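Local atomic coordinates of OBG-type G domain-containing protein (Pyrococcus horikoshii, PDB entry 2E87), a protein that binds GDP in an Obg-type G domain attached to a helical bundle and is probably a GTP-binding protein of the NOG1 family, its cellular role unknown. Residues A[61-65]-A[98-102]; A[90-95]-A[146-150]; A[168-174]-A[247-253]. All coordinates share one frame; numbering follows the deposited sequence.

Interaction 1: A[61-65]-A[98-102]; sequences LRKVL and IDWAI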
ATOM      1  N   LEU A  61      17.466  10.791 -10.025  1.00 39.87           N
ATOM      2  CA  LEU A  61      16.486  11.227  -9.042  1.00 42.17           C
ATOM      3  C   LEU A  61      15.071  11.270  -9.617  1.00 46.35           C
ATOM      4  O   LEU A  61      14.132  10.778  -8.993  1.00 47.42           O
ATOM      5  CB  LEU A  61      16.858  12.599  -8.483  1.00 35.46           C
ATOM      6  CG  LEU A  61      18.141  12.643  -7.650  1.00 40.71           C
ATOM      7  CD1 LEU A  61      18.432  14.088  -7.345  1.00 35.85           C
ATOM      8  CD2 LEU A  61      18.005  11.815  -6.351  1.00 31.71           C
ATOM      9  N   ARG A  62      14.922  11.848 -10.806  1.00 47.96           N
ATOM     10  CA  ARG A  62      13.621  11.967 -11.441  1.00 46.12           C
ATOM     11  C   ARG A  62      12.953  10.618 -11.666  1.00 48.68           C
ATOM     12  O   ARG A  62      11.723  10.529 -11.682  1.00 47.35           O
ATOM     13  CB  ARG A  62      13.753  12.702 -12.771  1.00 49.84           C
ATOM     14  CG  ARG A  62      12.431  13.081 -13.397  1.00 51.98           C
ATOM     15  CD  ARG A  62      12.650  13.876 -14.670  1.00 62.37           C
ATOM     16  NE  ARG A  62      12.887  15.298 -14.404  1.00 68.47           N
ATOM     17  CZ  ARG A  62      14.009  15.946 -14.703  1.00 70.30           C
ATOM     18  NH1 ARG A  62      15.016  15.293 -15.279  1.00 68.10           N
ATOM     19  NH2 ARG A  62      14.115  17.250 -14.443  1.00 64.17           N
ATOM     20  N   LYS A  63      13.764   9.577 -11.847  1.00 46.59           N
ATOM     21  CA  LYS A  63      13.257   8.223 -12.052  1.00 47.39           C
ATOM     22  C   LYS A  63      12.508   7.761 -10.811  1.00 47.15           C
ATOM     23  O   LYS A  63      11.544   7.006 -10.909  1.00 48.08           O
ATOM     24  CB  LYS A  63      14.414   7.253 -12.343  1.00 55.96           C
ATOM     25  CG  LYS A  63      14.034   5.777 -12.217  1.00 66.62           C
ATOM     26  CD  LYS A  63      15.224   4.815 -12.405  1.00 78.26           C
ATOM     27  CE  LYS A  63      15.590   4.593 -13.877  1.00 85.59           C
ATOM     28  NZ  LYS A  63      16.632   3.522 -14.072  1.00 88.15           N
ATOM     29  N   VAL A  64      12.965   8.205  -9.641  1.00 42.89           N
ATOM     30  CA  VAL A  64      12.328   7.855  -8.367  1.00 40.12           C
ATOM     31  C   VAL A  64      10.937   8.486  -8.251  1.00 38.50           C
ATOM     32  O   VAL A  64       9.975   7.846  -7.816  1.00 35.95           O
ATOM     33  CB  VAL A  64      13.161   8.357  -7.165  1.00 41.19           C
ATOM     34  CG1 VAL A  64      12.494   7.955  -5.883  1.00 38.82           C
ATOM     35  CG2 VAL A  64      14.575   7.800  -7.227  1.00 45.20           C
ATOM     36  N   LEU A  65      10.843   9.753  -8.628  1.00 32.77           N
ATOM     37  CA  LEU A  65       9.579  10.471  -8.571  1.00 41.79           C
ATOM     38  C   LEU A  65       8.576   9.938  -9.591  1.00 47.81           C
ATOM     39  O   LEU A  65       7.371   9.923  -9.331  1.00 47.48           O
ATOM     40  CB  LEU A  65       9.787  11.961  -8.844  1.00 36.71           C
ATOM     41  CG  LEU A  65      10.746  12.765  -7.974  1.00 41.37           C
ATOM     42  CD1 LEU A  65      10.810  14.195  -8.486  1.00 34.94           C
ATOM     43  CD2 LEU A  65      10.273  12.724  -6.525  1.00 36.24           C
ATOM     44  N   ILE A  98      13.544  15.155  -2.820  1.00 32.63           N
ATOM     45  CA  ILE A  98      14.114  14.756  -4.102  1.00 37.05           C
ATOM     46  C   ILE A  98      13.785  15.819  -5.160  1.00 37.66           C
ATOM     47  O   ILE A  98      14.665  16.301  -5.863  1.00 35.57           O
ATOM     48  CB  ILE A  98      13.580  13.368  -4.514  1.00 32.60           C
ATOM     49  CG1 ILE A  98      14.168  12.302  -3.585  1.00 35.47           C
ATOM     50  CG2 ILE A  98      13.943  13.063  -5.934  1.00 36.13           C
ATOM     51  CD1 ILE A  98      13.847  10.864  -3.989  1.00 39.40           C
ATOM     52  N   ASP A  99      12.516  16.207  -5.235  1.00 40.89           N
ATOM     53  CA  ASP A  99      12.074  17.220  -6.186  1.00 43.96           C
ATOM     54  C   ASP A  99      12.844  18.519  -5.964  1.00 43.99           C
ATOM     55  O   ASP A  99      13.248  19.191  -6.917  1.00 43.96           O
ATOM     56  CB  ASP A  99      10.564  17.464  -6.027  1.00 49.00           C
ATOM     57  CG  ASP A  99      10.080  18.671  -6.819  1.00 57.72           C
ATOM     58  OD1 ASP A  99      10.165  19.806  -6.294  1.00 62.64           O
ATOM     59  OD2 ASP A  99       9.628  18.489  -7.969  1.00 61.32           O
ATOM     60  N   TRP A 100      13.043  18.870  -4.700  1.00 39.52           N
ATOM     61  CA  TRP A 100      13.775  20.072  -4.370  1.00 37.85           C
ATOM     62  C   TRP A 100      15.202  19.980  -4.935  1.00 39.46           C
ATOM     63  O   TRP A 100      15.686  20.916  -5.560  1.00 41.64           O
ATOM     64  CB  TRP A 100      13.816  20.252  -2.846  1.00 41.09           C
ATOM     65  CG  TRP A 100      14.772  21.325  -2.402  1.00 47.19           C
ATOM     66  CD1 TRP A 100      14.556  22.671  -2.408  1.00 45.51           C
ATOM     67  CD2 TRP A 100      16.133  21.139  -1.979  1.00 43.06           C
ATOM     68  NE1 TRP A 100      15.699  23.338  -2.019  1.00 47.99           N
ATOM     69  CE2 TRP A 100      16.682  22.421  -1.756  1.00 41.49           C
ATOM     70  CE3 TRP A 100      16.942  20.014  -1.776  1.00 43.10           C
ATOM     71  CZ2 TRP A 100      18.002  22.610  -1.339  1.00 40.07           C
ATOM     72  CZ3 TRP A 100      18.262  20.203  -1.362  1.00 44.14           C
ATOM     73  CH2 TRP A 100      18.776  21.493  -1.151  1.00 44.92           C
ATOM     74  N   ALA A 101      15.863  18.844  -4.728  1.00 34.68           N
ATOM     75  CA  ALA A 101      17.234  18.651  -5.196  1.00 34.92           C
ATOM     76  C   ALA A 101      17.331  18.765  -6.721  1.00 35.89           C
ATOM     77  O   ALA A 101      18.259  19.388  -7.253  1.00 34.60           O
ATOM     78  CB  ALA A 101      17.757  17.292  -4.727  1.00 26.50           C
ATOM     79  N   ILE A 102      16.362  18.174  -7.419  1.00 35.45           N
ATOM     80  CA  ILE A 102      16.331  18.217  -8.874  1.00 37.71           C
ATOM     81  C   ILE A 102      16.240  19.658  -9.337  1.00 41.21           C
ATOM     82  O   ILE A 102      16.917  20.072 -10.278  1.00 41.85           O
ATOM     83  CB  ILE A 102      15.117  17.451  -9.427  1.00 36.54           C
ATOM     84  CG1 ILE A 102      15.294  15.963  -9.165  1.00 36.81           C
ATOM     85  CG2 ILE A 102      14.959  17.719 -10.908  1.00 34.93           C
ATOM     86  CD1 ILE A 102      14.146  15.116  -9.629  1.00 36.04           C
TER

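Interaction 2: A[90-95]-A[146-150]; sequences TFHKAM and RLRYL. With SO4 (sulfate ion), chain B.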
ATOM      1  N   THR A  90       6.133  11.408   6.355  1.00 33.30           N
ATOM      2  CA  THR A  90       7.559  11.253   6.144  1.00 37.54           C
ATOM      3  C   THR A  90       7.837  10.924   4.676  1.00 39.37           C
ATOM      4  O   THR A  90       8.784  11.445   4.076  1.00 37.50           O
ATOM      5  CB  THR A  90       8.128  10.118   7.027  1.00 35.95           C
ATOM      6  OG1 THR A  90       7.922  10.450   8.402  1.00 38.66           O
ATOM      7  CG2 THR A  90       9.616   9.923   6.786  1.00 34.51           C
ATOM      8  N   PHE A  91       7.007  10.060   4.099  1.00 40.48           N
ATOM      9  CA  PHE A  91       7.181   9.673   2.708  1.00 36.78           C
ATOM     10  C   PHE A  91       7.044  10.880   1.786  1.00 36.46           C
ATOM     11  O   PHE A  91       7.901  11.119   0.943  1.00 39.78           O
ATOM     12  CB  PHE A  91       6.160   8.605   2.319  1.00 34.91           C
ATOM     13  CG  PHE A  91       6.591   7.759   1.157  1.00 37.94           C
ATOM     14  CD1 PHE A  91       7.476   6.704   1.341  1.00 32.73           C
ATOM     15  CD2 PHE A  91       6.141   8.044  -0.129  1.00 40.81           C
ATOM     16  CE1 PHE A  91       7.906   5.949   0.265  1.00 39.38           C
ATOM     17  CE2 PHE A  91       6.565   7.294  -1.216  1.00 38.73           C
ATOM     18  CZ  PHE A  91       7.451   6.244  -1.023  1.00 40.76           C
ATOM     19  N   HIS A  92       5.967  11.645   1.953  1.00 38.06           N
ATOM     20  CA  HIS A  92       5.734  12.816   1.119  1.00 39.95           C
ATOM     21  C   HIS A  92       6.890  13.791   1.180  1.00 38.37           C
ATOM     22  O   HIS A  92       7.281  14.352   0.156  1.00 40.19           O
ATOM     23  CB  HIS A  92       4.442  13.537   1.532  1.00 45.69           C
ATOM     24  CG  HIS A  92       3.221  13.043   0.821  1.00 58.02           C
ATOM     25  ND1 HIS A  92       1.956  13.125   1.366  1.00 62.97           N
ATOM     26  CD2 HIS A  92       3.068  12.480  -0.402  1.00 58.02           C
ATOM     27  CE1 HIS A  92       1.078  12.631   0.511  1.00 61.28           C
ATOM     28  NE2 HIS A  92       1.727  12.233  -0.570  1.00 60.61           N
ATOM     29  N   LYS A  93       7.430  13.985   2.378  1.00 34.65           N
ATOM     30  CA  LYS A  93       8.525  14.911   2.581  1.00 34.43           C
ATOM     31  C   LYS A  93       9.837  14.443   2.004  1.00 31.86           C
ATOM     32  O   LYS A  93      10.621  15.250   1.503  1.00 33.65           O
ATOM     33  CB  LYS A  93       8.684  15.224   4.064  1.00 36.44           C
ATOM     34  CG  LYS A  93       7.602  16.151   4.560  1.00 36.59           C
ATOM     35  CD  LYS A  93       7.652  16.366   6.055  1.00 46.55           C
ATOM     36  CE  LYS A  93       6.502  17.268   6.463  1.00 52.31           C
ATOM     37  NZ  LYS A  93       6.386  17.406   7.929  1.00 52.20           N
ATOM     38  N   ALA A  94      10.082  13.145   2.077  1.00 30.10           N
ATOM     39  CA  ALA A  94      11.309  12.597   1.531  1.00 30.05           C
ATOM     40  C   ALA A  94      11.244  12.825   0.021  1.00 35.97           C
ATOM     41  O   ALA A  94      12.194  13.333  -0.588  1.00 32.88           O
ATOM     42  CB  ALA A  94      11.414  11.117   1.852  1.00 31.13           C
HETATM   43  N   MSE A  95      10.106  12.477  -0.576  1.00 35.02           N
HETATM   44  CA  MSE A  95       9.932  12.663  -2.010  1.00 39.73           C
HETATM   45  C   MSE A  95      10.107  14.120  -2.378  1.00 39.43           C
HETATM   46  O   MSE A  95      10.749  14.435  -3.375  1.00 42.60           O
HETATM   47  CB  MSE A  95       8.555  12.176  -2.453  1.00 43.15           C
HETATM   48  CG  MSE A  95       8.371  10.668  -2.376  1.00 41.67           C
HETATM   49 SE   MSE A  95       9.562   9.671  -3.554  1.00 62.78          SE
HETATM   50  CE  MSE A  95       8.602   9.938  -5.224  1.00 53.57           C
ATOM     51  N   ARG A 146      17.172  11.278   3.510  1.00 30.99           N
ATOM     52  CA  ARG A 146      15.892  11.040   2.843  1.00 36.64           C
ATOM     53  C   ARG A 146      16.021   9.914   1.801  1.00 31.59           C
ATOM     54  O   ARG A 146      15.140   9.079   1.675  1.00 35.36           O
ATOM     55  CB  ARG A 146      15.385  12.307   2.151  1.00 36.16           C
ATOM     56  CG  ARG A 146      14.860  13.401   3.056  1.00 39.54           C
ATOM     57  CD  ARG A 146      14.264  14.499   2.180  1.00 42.85           C
ATOM     58  NE  ARG A 146      13.933  15.735   2.879  1.00 46.20           N
ATOM     59  CZ  ARG A 146      14.818  16.520   3.479  1.00 52.12           C
ATOM     60  NH1 ARG A 146      16.107  16.204   3.478  1.00 49.30           N
ATOM     61  NH2 ARG A 146      14.412  17.632   4.074  1.00 60.00           N
ATOM     62  N   LEU A 147      17.118   9.884   1.059  1.00 31.17           N
ATOM     63  CA  LEU A 147      17.287   8.836   0.061  1.00 34.32           C
ATOM     64  C   LEU A 147      17.415   7.487   0.756  1.00 37.21           C
ATOM     65  O   LEU A 147      16.825   6.492   0.337  1.00 38.91           O
ATOM     66  CB  LEU A 147      18.530   9.085  -0.778  1.00 27.54           C
ATOM     67  CG  LEU A 147      18.543  10.320  -1.677  1.00 38.57           C
ATOM     68  CD1 LEU A 147      19.949  10.466  -2.254  1.00 25.12           C
ATOM     69  CD2 LEU A 147      17.487  10.205  -2.789  1.00 29.23           C
ATOM     70  N   ARG A 148      18.190   7.460   1.827  1.00 36.16           N
ATOM     71  CA  ARG A 148      18.387   6.233   2.562  1.00 31.57           C
ATOM     72  C   ARG A 148      17.053   5.745   3.122  1.00 30.35           C
ATOM     73  O   ARG A 148      16.744   4.564   3.048  1.00 34.07           O
ATOM     74  CB  ARG A 148      19.428   6.463   3.648  1.00 31.15           C
ATOM     75  CG  ARG A 148      20.828   6.499   3.061  1.00 36.74           C
ATOM     76  CD  ARG A 148      21.864   7.065   4.010  1.00 37.84           C
ATOM     77  NE  ARG A 148      23.182   6.988   3.393  1.00 36.44           N
ATOM     78  CZ  ARG A 148      23.858   5.858   3.232  1.00 39.92           C
ATOM     79  NH1 ARG A 148      23.350   4.708   3.657  1.00 47.10           N
ATOM     80  NH2 ARG A 148      25.014   5.870   2.600  1.00 35.76           N
ATOM     81  N   TYR A 149      16.258   6.662   3.657  1.00 31.83           N
ATOM     82  CA  TYR A 149      14.946   6.296   4.173  1.00 34.80           C
ATOM     83  C   TYR A 149      14.055   5.757   3.039  1.00 35.86           C
ATOM     84  O   TYR A 149      13.370   4.757   3.221  1.00 39.83           O
ATOM     85  CB  TYR A 149      14.267   7.495   4.825  1.00 24.09           C
ATOM     86  CG  TYR A 149      12.752   7.395   4.857  1.00 33.84           C
ATOM     87  CD1 TYR A 149      12.098   6.619   5.816  1.00 32.96           C
ATOM     88  CD2 TYR A 149      11.968   8.062   3.898  1.00 24.23           C
ATOM     89  CE1 TYR A 149      10.693   6.506   5.825  1.00 32.99           C
ATOM     90  CE2 TYR A 149      10.572   7.955   3.895  1.00 31.54           C
ATOM     91  CZ  TYR A 149       9.941   7.174   4.857  1.00 37.39           C
ATOM     92  OH  TYR A 149       8.572   7.053   4.826  1.00 40.03           O
ATOM     93  N   LEU A 150      14.055   6.411   1.883  1.00 37.27           N
ATOM     94  CA  LEU A 150      13.215   5.948   0.775  1.00 38.97           C
ATOM     95  C   LEU A 150      13.582   4.533   0.343  1.00 38.43           C
ATOM     96  O   LEU A 150      12.730   3.765  -0.096  1.00 42.44           O
ATOM     97  CB  LEU A 150      13.324   6.893  -0.428  1.00 31.58           C
ATOM     98  CG  LEU A 150      12.547   8.189  -0.253  1.00 31.73           C
ATOM     99  CD1 LEU A 150      12.904   9.154  -1.353  1.00 33.14           C
ATOM    100  CD2 LEU A 150      11.048   7.895  -0.251  1.00 29.70           C
TER
HETATM  101  S   SO4 B 401       0.755  12.334  -4.291  1.00 79.70           S
HETATM  102  O1  SO4 B 401       0.189  11.653  -5.533  1.00 86.06           O
HETATM  103  O2  SO4 B 401       1.918  11.535  -3.661  1.00 84.83           O
HETATM  104  O3  SO4 B 401       1.292  13.683  -4.791  1.00 81.16           O
HETATM  105  O4  SO4 B 401      -0.334  12.429  -3.247  1.00 79.68           O
HETATM  106  O   HOH W   1      12.072  17.639   2.614  1.00 49.17           O

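Interaction 3: A[168-174]-A[247-253]; sequences PTVVIAG and GNLIIYI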
ATOM      1  N   PRO A 168     -16.195  -6.624  -4.656  1.00 37.49           N
ATOM      2  CA  PRO A 168     -16.770  -6.642  -3.302  1.00 33.65           C
ATOM      3  C   PRO A 168     -16.019  -7.622  -2.406  1.00 27.85           C
ATOM      4  O   PRO A 168     -15.692  -8.738  -2.816  1.00 29.97           O
ATOM      5  CB  PRO A 168     -18.223  -7.076  -3.535  1.00 38.53           C
ATOM      6  CG  PRO A 168     -18.471  -6.778  -5.023  1.00 34.81           C
ATOM      7  CD  PRO A 168     -17.150  -7.158  -5.642  1.00 32.83           C
ATOM      8  N   THR A 169     -15.728  -7.203  -1.187  1.00 30.02           N
ATOM      9  CA  THR A 169     -15.019  -8.084  -0.259  1.00 35.70           C
ATOM     10  C   THR A 169     -15.813  -8.338   1.012  1.00 32.11           C
ATOM     11  O   THR A 169     -16.447  -7.431   1.557  1.00 26.43           O
ATOM     12  CB  THR A 169     -13.625  -7.509   0.153  1.00 31.96           C
ATOM     13  OG1 THR A 169     -12.771  -7.457  -0.985  1.00 33.18           O
ATOM     14  CG2 THR A 169     -12.956  -8.405   1.199  1.00 35.53           C
ATOM     15  N   VAL A 170     -15.784  -9.589   1.455  1.00 33.85           N
ATOM     16  CA  VAL A 170     -16.430  -9.990   2.691  1.00 33.82           C
ATOM     17  C   VAL A 170     -15.306 -10.175   3.714  1.00 36.07           C
ATOM     18  O   VAL A 170     -14.301 -10.843   3.437  1.00 33.29           O
ATOM     19  CB  VAL A 170     -17.183 -11.331   2.561  1.00 36.52           C
ATOM     20  CG1 VAL A 170     -17.757 -11.717   3.923  1.00 32.99           C
ATOM     21  CG2 VAL A 170     -18.308 -11.210   1.543  1.00 34.59           C
ATOM     22  N   VAL A 171     -15.481  -9.573   4.886  1.00 37.41           N
ATOM     23  CA  VAL A 171     -14.506  -9.650   5.973  1.00 31.18           C
ATOM     24  C   VAL A 171     -15.108 -10.481   7.109  1.00 33.71           C
ATOM     25  O   VAL A 171     -16.129 -10.106   7.682  1.00 35.46           O
ATOM     26  CB  VAL A 171     -14.149  -8.221   6.494  1.00 32.89           C
ATOM     27  CG1 VAL A 171     -13.183  -8.301   7.638  1.00 33.65           C
ATOM     28  CG2 VAL A 171     -13.547  -7.387   5.365  1.00 28.61           C
ATOM     29  N   ILE A 172     -14.470 -11.611   7.419  1.00 31.74           N
ATOM     30  CA  ILE A 172     -14.927 -12.515   8.469  1.00 31.33           C
ATOM     31  C   ILE A 172     -14.242 -12.229   9.817  1.00 32.24           C
ATOM     32  O   ILE A 172     -13.019 -12.299   9.923  1.00 29.22           O
ATOM     33  CB  ILE A 172     -14.689 -13.996   8.056  1.00 31.28           C
ATOM     34  CG1 ILE A 172     -15.409 -14.288   6.744  1.00 27.70           C
ATOM     35  CG2 ILE A 172     -15.204 -14.951   9.144  1.00 30.36           C
ATOM     36  CD1 ILE A 172     -15.038 -15.647   6.125  1.00 30.64           C
ATOM     37  N   ALA A 173     -15.052 -11.911  10.832  1.00 29.57           N
ATOM     38  CA  ALA A 173     -14.555 -11.582  12.177  1.00 31.10           C
ATOM     39  C   ALA A 173     -15.028 -12.559  13.274  1.00 33.63           C
ATOM     40  O   ALA A 173     -15.887 -13.419  13.045  1.00 31.99           O
ATOM     41  CB  ALA A 173     -14.978 -10.158  12.541  1.00 24.76           C
ATOM     42  N   GLY A 174     -14.455 -12.415  14.463  1.00 28.83           N
ATOM     43  CA  GLY A 174     -14.826 -13.266  15.574  1.00 23.02           C
ATOM     44  C   GLY A 174     -13.588 -13.729  16.308  1.00 32.77           C
ATOM     45  O   GLY A 174     -12.484 -13.660  15.764  1.00 30.55           O
ATOM     46  N   GLY A 247     -13.271  -3.910   3.173  1.00 39.56           N
ATOM     47  CA  GLY A 247     -14.516  -4.638   3.341  1.00 38.04           C
ATOM     48  C   GLY A 247     -15.792  -3.940   2.921  1.00 37.96           C
ATOM     49  O   GLY A 247     -15.954  -2.744   3.127  1.00 40.52           O
ATOM     50  N   ASN A 248     -16.714  -4.700   2.336  1.00 38.35           N
ATOM     51  CA  ASN A 248     -17.998  -4.156   1.893  1.00 37.24           C
ATOM     52  C   ASN A 248     -19.106  -4.842   2.675  1.00 41.97           C
ATOM     53  O   ASN A 248     -20.270  -4.463   2.599  1.00 46.23           O
ATOM     54  CB  ASN A 248     -18.175  -4.408   0.398  1.00 30.57           C
ATOM     55  CG  ASN A 248     -17.036  -3.837  -0.415  1.00 35.82           C
ATOM     56  OD1 ASN A 248     -16.904  -2.625  -0.536  1.00 37.47           O
ATOM     57  ND2 ASN A 248     -16.191  -4.706  -0.960  1.00 32.62           N
ATOM     58  N   LEU A 249     -18.717  -5.869   3.423  1.00 39.53           N
ATOM     59  CA  LEU A 249     -19.628  -6.646   4.248  1.00 39.59           C
ATOM     60  C   LEU A 249     -18.828  -7.382   5.317  1.00 39.05           C
ATOM     61  O   LEU A 249     -17.779  -7.957   5.049  1.00 37.29           O
ATOM     62  CB  LEU A 249     -20.400  -7.676   3.422  1.00 36.88           C
ATOM     63  CG  LEU A 249     -21.202  -8.661   4.288  1.00 40.37           C
ATOM     64  CD1 LEU A 249     -22.303  -7.917   5.030  1.00 35.54           C
ATOM     65  CD2 LEU A 249     -21.804  -9.737   3.418  1.00 40.66           C
ATOM     66  N   ILE A 250     -19.335  -7.357   6.532  1.00 35.22           N
ATOM     67  CA  ILE A 250     -18.669  -8.029   7.615  1.00 34.29           C
ATOM     68  C   ILE A 250     -19.514  -9.174   8.135  1.00 32.66           C
ATOM     69  O   ILE A 250     -20.675  -8.980   8.480  1.00 33.78           O
ATOM     70  CB  ILE A 250     -18.387  -7.052   8.769  1.00 40.47           C
ATOM     71  CG1 ILE A 250     -17.235  -6.115   8.381  1.00 44.20           C
ATOM     72  CG2 ILE A 250     -18.070  -7.819  10.029  1.00 34.61           C
ATOM     73  CD1 ILE A 250     -16.843  -5.155   9.470  1.00 45.48           C
ATOM     74  N   ILE A 251     -18.933 -10.370   8.150  1.00 32.50           N
ATOM     75  CA  ILE A 251     -19.599 -11.558   8.679  1.00 32.73           C
ATOM     76  C   ILE A 251     -19.014 -11.779  10.067  1.00 34.92           C
ATOM     77  O   ILE A 251     -17.807 -11.944  10.218  1.00 40.08           O
ATOM     78  CB  ILE A 251     -19.322 -12.834   7.858  1.00 33.79           C
ATOM     79  CG1 ILE A 251     -20.092 -12.810   6.536  1.00 33.86           C
ATOM     80  CG2 ILE A 251     -19.771 -14.051   8.651  1.00 36.91           C
ATOM     81  CD1 ILE A 251     -19.767 -13.984   5.623  1.00 26.81           C
ATOM     82  N   TYR A 252     -19.863 -11.766  11.082  1.00 34.77           N
ATOM     83  CA  TYR A 252     -19.387 -11.966  12.438  1.00 33.61           C
ATOM     84  C   TYR A 252     -19.849 -13.323  12.932  1.00 37.74           C
ATOM     85  O   TYR A 252     -21.051 -13.579  13.024  1.00 32.93           O
ATOM     86  CB  TYR A 252     -19.925 -10.889  13.373  1.00 30.00           C
ATOM     87  CG  TYR A 252     -19.144 -10.842  14.650  1.00 31.17           C
ATOM     88  CD1 TYR A 252     -18.060  -9.979  14.781  1.00 32.33           C
ATOM     89  CD2 TYR A 252     -19.410 -11.735  15.690  1.00 29.48           C
ATOM     90  CE1 TYR A 252     -17.246 -10.011  15.911  1.00 35.18           C
ATOM     91  CE2 TYR A 252     -18.607 -11.770  16.821  1.00 37.20           C
ATOM     92  CZ  TYR A 252     -17.521 -10.902  16.924  1.00 37.94           C
ATOM     93  OH  TYR A 252     -16.703 -10.920  18.027  1.00 47.66           O
ATOM     94  N   ILE A 253     -18.891 -14.185  13.252  1.00 36.38           N
ATOM     95  CA  ILE A 253     -19.208 -15.517  13.728  1.00 36.80           C
ATOM     96  C   ILE A 253     -19.143 -15.657  15.248  1.00 40.16           C
ATOM     97  O   ILE A 253     -18.140 -15.298  15.869  1.00 38.72           O
ATOM     98  CB  ILE A 253     -18.248 -16.573  13.151  1.00 34.11           C
ATOM     99  CG1 ILE A 253     -18.215 -16.503  11.621  1.00 32.79           C
ATOM    100  CG2 ILE A 253     -18.683 -17.952  13.617  1.00 30.88           C
ATOM    101  CD1 ILE A 253     -17.248 -17.493  10.980  1.00 25.31           C
TER

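Interaction 1: A[61-65]-A[98-102]
Leu-61 to Leu-65 and Ile-98 to Ile-102 are single turns of two long helices that run roughly antiparallel, with 144° between their directions and 9.6 Å between the local axes at closest approach. The backbones come nearest where the CA atoms of Leu-61 and Ile-98 stand 6.5 Å apart. No hydrogen bond crosses between these segments, and aliphatic branches make most of the contact. One branch of Ile-102 makes both of its apolar contacts: CG1 lies 3.8 Å from CB of Leu-61 as the two side chains slide past each other in opposite senses, and CD1 meets CD1 of Leu-65 tip to tip at 3.6 Å. Its other branch, CG2, meets NH2 of Arg-62 at 3.7 Å, the guanidinium approaching obliquely. Ile-98 divides its work between branches. CG2, anti to the backbone N, packs 3.7 Å from CD2 of Leu-65, while the CG1 branch swings beside that N (chi1 -70°) and carries CD1 to CG1 of Val-64, crossing it at about a right angle. These turns belong to helices 38-67 and 88-117 of the N-terminal bundle; Leu-140 of helix 122-142 and Leu-147 of helix 144-156 both touch Leu-61, so that residues of four helices meet around it.

Interaction 2: A[90-95]-A[146-150]
Tyr-149 reaches across from helix 144-156 to the turn formed by Thr-90 to Met-95 on helix 88-117, and its side chain shows how one aromatic ring can serve packing and polar needs together. With CG anti to the backbone N (chi1 156°), the bond from CB directs the ring against helix 88-117, between Thr-90 and Ala-94. CD2 is the first atom to meet it, 3.7 Å from CB of Ala-94, which sits at the ring edge. CE2 continues past the same methyl, and CZ is 3.4 Å from CG2 of Thr-90, whose methyl lies over one ring face in a CH-pi contact, 24° off the ring normal. At the tip, OH comes to the edge of the Phe-91 ring, 3.7 Å from CD1, and hydrogen-bonds to the carbonyl O of Val-86. Leu-150 makes the second CH-pi contact, CD2 standing 4.1 Å from the Phe-91 centroid, while its CG packs on Ala-94 CB. The small Ala-94 allows close backbones: its CA is 5.0 Å from that of Arg-146, whose extended chain lays CD against it. No direct hydrogen bond crosses, so packing of Ala-94, Leu-150 and the two rings carries the contact, and the polar link is a water that accepts from Arg-146 NE at 2.7 Å and donates to Lys-93 O at 3.0 Å, while the Tyr-149 hydroxyl is satisfied by Val-86 instead.

Interaction 3: A[168-174]-A[247-253]
Val-171 hydrogen-bonds in both directions across two neighbouring parallel strands of the G-domain sheet in this P-loop GTPase fold: strand 169-173, which leads toward the P-loop, and its neighbour 249-254. Its N donates to Leu-249 O at 2.8 Å, and its O accepts from Ile-251 N at 2.9 Å. Ala-173 repeats the pattern, N to Ile-251 O at 2.8 Å and O to Ile-253 N, so the odd-numbered residues of both strands carry the regular bonds. At the start, Thr-169 O takes a good bond from Asn-248 N and a weak one from Leu-249 N. Outside this backbone network, Val-170, Ile-172, Leu-249 and Ile-251 occupy one face of the sheet, where Val-170 CG1 meets Ile-251 CD1 at 3.5 Å; helix 180-187, through Leu-183 and Leu-184, packs on that side. Farther along, Ile-172 CG2 touches Ile-253 CD1, and Ile-253 also borders Asn-288, a GDP-binding residue. Val-171, Ile-250, Ala-173 and Tyr-252 point to the other face. Gly-174 follows Ala-173, and its O accepts a bond from NZ of the GDP-binding Lys-180, consistent with a Walker A P-loop. A chi1 of -163° turns the Tyr-252 ring against the backbone of Ala-173 and Gly-174, and Gly-174 CA sits over one face, 4.2 Å from the centroid.

How the interactions relate
Interactions 1 and 2 are neighbours in the N-terminal helical bundle, their centres 11 Å apart. They share helix 88-117, which packs on helix 38-67 in the first and on helix 144-156 in the second, and they meet directly through Ile-98 with Leu-150 and Leu-65 with Met-95. Their segments alternate along the chain, so the two contacts form one packed cluster of three helices, 38-67, 88-117 and 144-156. Interaction 3 follows both in sequence and lies across the chain's centre, its centre about 41 Å from that of interaction 1 and about 35 Å from that of interaction 2. Helix 144-156 is succeeded by strand 169-173, so a short connection separates bundle packing from the nucleotide-binding sheet.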